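Side-chain contacts in periplasmic beta-glucosidase (Pseudomonas aeruginosa, PDB 6R5T), which probably hydrolyses terminal, non-reducing beta-D-glucosyl residues to release beta-D-glucose, as a glycoside hydrolase of family 3: residues V102-A107 and V157-G162; L151-M156 and Y208-D213. The protein carries 1 engineered substitution. One frame throughout, in Å; residues are numbered along the deposited sequence.

How the contacts relate
Three neighbouring helices of the family 3 N-terminal domain, a TIM-barrel-type fold, are joined side by side. From the N terminus, the chain first runs through helix 100-116, passes strand 121-122 and reaches helix 146-161, where contact 1 closes a loop of 49 residues between 102-107 and 157-162. Contact 2 starts inside that loop, at 151-156, and closes 51 residues later on helix 206-213, after strand 172-178; the two loops therefore cross. Helix 146-161 is the shared middle element, and the contact centres are about 11 Å apart. They also touch directly: Val103 CG1 lies 3.5 Å from Met156 SD, and Val157 packs on Ala211.

Contact 1. Residues V102-A107 and V157-G162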
# COMPACT_ATOMS: atom_id res chain seq x y z
N VAL A 102 24.75 11.14 19.57
CA VAL A 102 24.32 9.94 20.33
C VAL A 102 24.41 8.73 19.40
O VAL A 102 24.89 7.63 19.80
CB VAL A 102 22.88 10.17 20.83
CG1 VAL A 102 22.27 8.91 21.39
CG2 VAL A 102 22.88 11.28 21.84
N VAL A 103 23.90 8.90 18.18
CA VAL A 103 23.93 7.79 17.21
C VAL A 103 25.39 7.42 16.93
O VAL A 103 25.70 6.20 16.96
CB VAL A 103 23.16 8.15 15.93
CG1 VAL A 103 23.27 7.03 14.92
CG2 VAL A 103 21.71 8.43 16.29
N ALA A 104 26.27 8.41 16.73
CA ALA A 104 27.70 8.14 16.48
C ALA A 104 28.28 7.34 17.65
O ALA A 104 29.08 6.42 17.45
CB ALA A 104 28.49 9.41 16.26
N ARG A 105 27.93 7.71 18.88
CA ARG A 105 28.52 7.03 20.04
C ARG A 105 28.14 5.55 20.02
O ARG A 105 28.96 4.69 20.32
CB ARG A 105 28.06 7.74 21.30
CG ARG A 105 28.66 7.16 22.56
CD ARG A 105 28.24 8.02 23.73
NE ARG A 105 28.86 7.61 24.97
CZ ARG A 105 28.44 7.96 26.17
NH1 ARG A 105 27.38 8.75 26.28
NH2 ARG A 105 29.10 7.53 27.23
N SER A 106 26.89 5.25 19.69
CA SER A 106 26.42 3.85 19.68
C SER A 106 27.24 3.08 18.64
O SER A 106 27.66 1.95 18.92
CB SER A 106 24.89 3.72 19.43
OG SER A 106 24.57 4.02 18.10
N ALA A 107 27.46 3.67 17.46
CA ALA A 107 28.18 3.00 16.36
C ALA A 107 29.66 2.83 16.73
O ALA A 107 30.26 1.79 16.45
CB ALA A 107 28.05 3.80 15.09
N VAL A 157 28.24 5.31 9.21
CA VAL A 157 29.42 4.87 8.42
C VAL A 157 30.70 5.50 8.98
O VAL A 157 31.70 4.79 9.18
CB VAL A 157 29.23 5.21 6.95
CG1 VAL A 157 30.50 5.01 6.17
CG2 VAL A 157 28.10 4.37 6.38
N ARG A 158 30.70 6.80 9.18
CA ARG A 158 31.91 7.50 9.69
C ARG A 158 32.30 6.98 11.05
O ARG A 158 33.54 6.82 11.34
CB ARG A 158 31.70 9.00 9.63
CG ARG A 158 31.64 9.55 8.21
CD ARG A 158 31.64 11.06 8.20
NE ARG A 158 30.45 11.62 8.79
CZ ARG A 158 29.31 11.92 8.15
NH1 ARG A 158 29.17 11.75 6.84
NH2 ARG A 158 28.31 12.41 8.85
N ALA A 159 31.33 6.71 11.93
CA ALA A 159 31.62 6.25 13.29
C ALA A 159 32.21 4.84 13.27
O ALA A 159 33.14 4.55 14.06
CB ALA A 159 30.37 6.36 14.12
N TYR A 160 31.70 3.97 12.41
CA TYR A 160 32.23 2.59 12.31
C TYR A 160 33.65 2.62 11.77
O TYR A 160 34.52 1.92 12.32
CB TYR A 160 31.37 1.72 11.38
CG TYR A 160 30.02 1.27 11.90
CD1 TYR A 160 29.79 0.91 13.21
CD2 TYR A 160 28.98 1.04 11.01
CE1 TYR A 160 28.60 0.38 13.65
CE2 TYR A 160 27.75 0.54 11.44
CZ TYR A 160 27.57 0.17 12.75
OH TYR A 160 26.39 -0.36 13.19
N GLN A 161 33.88 3.39 10.71
CA GLN A 161 35.13 3.25 9.90
C GLN A 161 36.25 4.13 10.45
O GLN A 161 37.44 3.86 10.12
CB GLN A 161 34.85 3.52 8.44
CG GLN A 161 33.79 2.57 7.87
CD GLN A 161 33.75 2.49 6.36
OE1 GLN A 161 33.28 1.49 5.79
NE2 GLN A 161 34.18 3.56 5.70
N GLY A 162 35.91 5.13 11.26
CA GLY A 162 36.92 6.03 11.86
C GLY A 162 37.70 6.81 10.82
O GLY A 162 37.30 6.92 9.65
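Ala159 and Tyr160, consecutive on helix 146-161, meet Ala104 and Ala107, one turn apart on helix 100-116. The two short helical segments run roughly parallel, inclined by 34°, with axes 8.3 Å apart. Such a close approach suits alanine, whose lone methyl fills the interface without pushing the backbones apart.

Ala159 points its methyl toward the other helix. There its CB lies 3.6 Å from Ala107 CB and the same distance from Ala104 O, while Ala104 CB stands somewhat farther off at 4.2 Å. A single methyl thus bridges two successive turns of its neighbour.

Tyr160 comes in from the flank. Its CG stands anti to the carbonyl carbon and beside the backbone N (chi1 -73°), which sets the direction of the ring, and chi2 of -37° turns the CD1-CE1 edge to Ala107. CD1 lies 3.4 Å from Ala107 O, which sits at the ring edge near its plane, and CE1 is 3.8 Å from Ala107 CB. Its OH is hydrogen-bonded with Ser124 OG, which also fixes the far end of the ring.

No hydrogen bond links the two six-residue segments: between them, methyl packing and an aromatic edge set against a carbonyl oxygen make a fit of shape. A polar tie between the helices follows just beyond, where Arg108 NE is hydrogen-bonded to Ala159 O.

Contact 2. Residues L151-M156 and Y208-D213; sequences LLSGVM and YKAAVD
Ser153 on helix 146-161 faces Ala210 and Ala211 on helix 206-213, two roughly parallel helices within the TIM-barrel-type domain of this family 3 glycosidase. The segment axes are inclined by 30° and approach to 7.8 Å, a spacing made possible by small residues on both surfaces.

The Ser153 side chain makes the closest approach across the contact. With chi1 at 169°, the hydroxyl swings opposite the residue's own backbone N and lies beside its carbonyl carbon, reaching across the interface. OG comes 3.3 Å from Ala211 CB, and the methyl of Ala210 flanks it less closely. Serine suits this place because it is nearly as small as alanine yet can bond to a carbonyl in the neighbouring helix while buried.

One step along, Gly154 presents bare backbone. Its CA faces the carbonyl oxygen of Ala210, 4.2 Å from Ala210 O, whereas the methyls of Ala210 and Ala211 lie toward Ser153. The closest pairing of CA atoms across the segments, 4.9 Å, joins Gly154 to Ala211, and the lack of a side chain at Gly154 is consistent with this close approach. The next two residues, Val155 and Met156, turn their side chains to helix 100-116 instead.

The polar end of Ser153 finds its partner one residue before the segment 208-213: OG is hydrogen-bonded to Pro207 O, while Ala211 N, although only 3.5 Å from Ser153 OG, stands at too poor an angle to bond.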
# COMPACT_ATOMS: atom_id res chain seq x y z
N LEU A 151 21.13 11.59 6.90
CA LEU A 151 22.12 12.15 7.83
C LEU A 151 22.67 11.03 8.72
O LEU A 151 23.91 10.90 8.86
CB LEU A 151 21.42 13.24 8.65
CG LEU A 151 22.29 14.07 9.58
CD1 LEU A 151 21.51 15.32 9.99
CD2 LEU A 151 22.65 13.36 10.85
N LEU A 152 21.81 10.24 9.32
CA LEU A 152 22.23 9.19 10.26
C LEU A 152 23.00 8.08 9.52
O LEU A 152 23.89 7.52 10.11
CB LEU A 152 21.03 8.67 11.06
CG LEU A 152 20.37 9.74 11.93
CD1 LEU A 152 19.33 9.05 12.79
CD2 LEU A 152 21.39 10.43 12.87
N SER A 153 22.68 7.81 8.26
CA SER A 153 23.40 6.82 7.44
C SER A 153 24.88 7.23 7.37
O SER A 153 25.74 6.40 7.65
CB SER A 153 22.77 6.75 6.07
OG SER A 153 23.58 6.01 5.15
N GLY A 154 25.14 8.47 7.02
CA GLY A 154 26.52 8.97 6.93
C GLY A 154 27.20 8.96 8.29
O GLY A 154 28.35 8.54 8.41
N VAL A 155 26.51 9.35 9.34
CA VAL A 155 27.07 9.33 10.72
C VAL A 155 27.50 7.93 11.14
O VAL A 155 28.60 7.73 11.68
CB VAL A 155 26.03 9.91 11.71
CG1 VAL A 155 26.40 9.62 13.14
CG2 VAL A 155 25.86 11.38 11.48
N MET A 156 26.67 6.93 10.89
CA MET A 156 26.95 5.55 11.26
C MET A 156 28.19 5.06 10.50
O MET A 156 29.07 4.48 11.12
CB MET A 156 25.78 4.65 10.87
CG MET A 156 24.50 4.86 11.69
SD MET A 156 24.59 4.17 13.33
CE MET A 156 24.83 2.42 13.05
N TYR A 208 21.28 5.56 0.85
CA TYR A 208 22.36 4.67 0.36
C TYR A 208 23.46 5.53 -0.24
O TYR A 208 24.64 5.24 0.03
CB TYR A 208 21.86 3.65 -0.65
CG TYR A 208 20.65 2.89 -0.23
CD1 TYR A 208 20.67 1.86 0.69
CD2 TYR A 208 19.45 3.16 -0.84
CE1 TYR A 208 19.51 1.21 1.09
CE2 TYR A 208 18.29 2.51 -0.49
CZ TYR A 208 18.30 1.53 0.47
OH TYR A 208 17.14 0.85 0.79
N LYS A 209 23.10 6.57 -0.99
CA LYS A 209 24.11 7.48 -1.53
C LYS A 209 24.87 8.18 -0.40
O LYS A 209 26.09 8.41 -0.54
CB LYS A 209 23.46 8.49 -2.49
CG LYS A 209 24.47 9.37 -3.19
CD LYS A 209 23.84 10.23 -4.22
CE LYS A 209 24.89 10.86 -5.09
NZ LYS A 209 25.76 11.78 -4.33
N ALA A 210 24.20 8.57 0.68
CA ALA A 210 24.88 9.22 1.82
C ALA A 210 25.93 8.27 2.40
O ALA A 210 27.04 8.73 2.81
CB ALA A 210 23.87 9.53 2.90
N ALA A 211 25.62 6.97 2.47
CA ALA A 211 26.58 5.99 3.00
C ALA A 211 27.79 5.91 2.04
O ALA A 211 28.93 5.90 2.50
CB ALA A 211 25.93 4.65 3.19
N VAL A 212 27.53 5.81 0.75
CA VAL A 212 28.60 5.74 -0.30
C VAL A 212 29.47 7.00 -0.18
O VAL A 212 30.74 6.90 -0.12
CB VAL A 212 28.00 5.59 -1.69
CG1 VAL A 212 29.05 5.79 -2.77
CG2 VAL A 212 27.34 4.25 -1.87
N ASP A 213 28.83 8.17 -0.05
CA ASP A 213 29.60 9.45 -0.01
C ASP A 213 30.36 9.58 1.32
O ASP A 213 31.40 10.27 1.31
CB ASP A 213 28.69 10.64 -0.25
CG ASP A 213 28.15 10.69 -1.65
OD1 ASP A 213 28.69 10.02 -2.52
OD2 ASP A 213 27.18 11.43 -1.86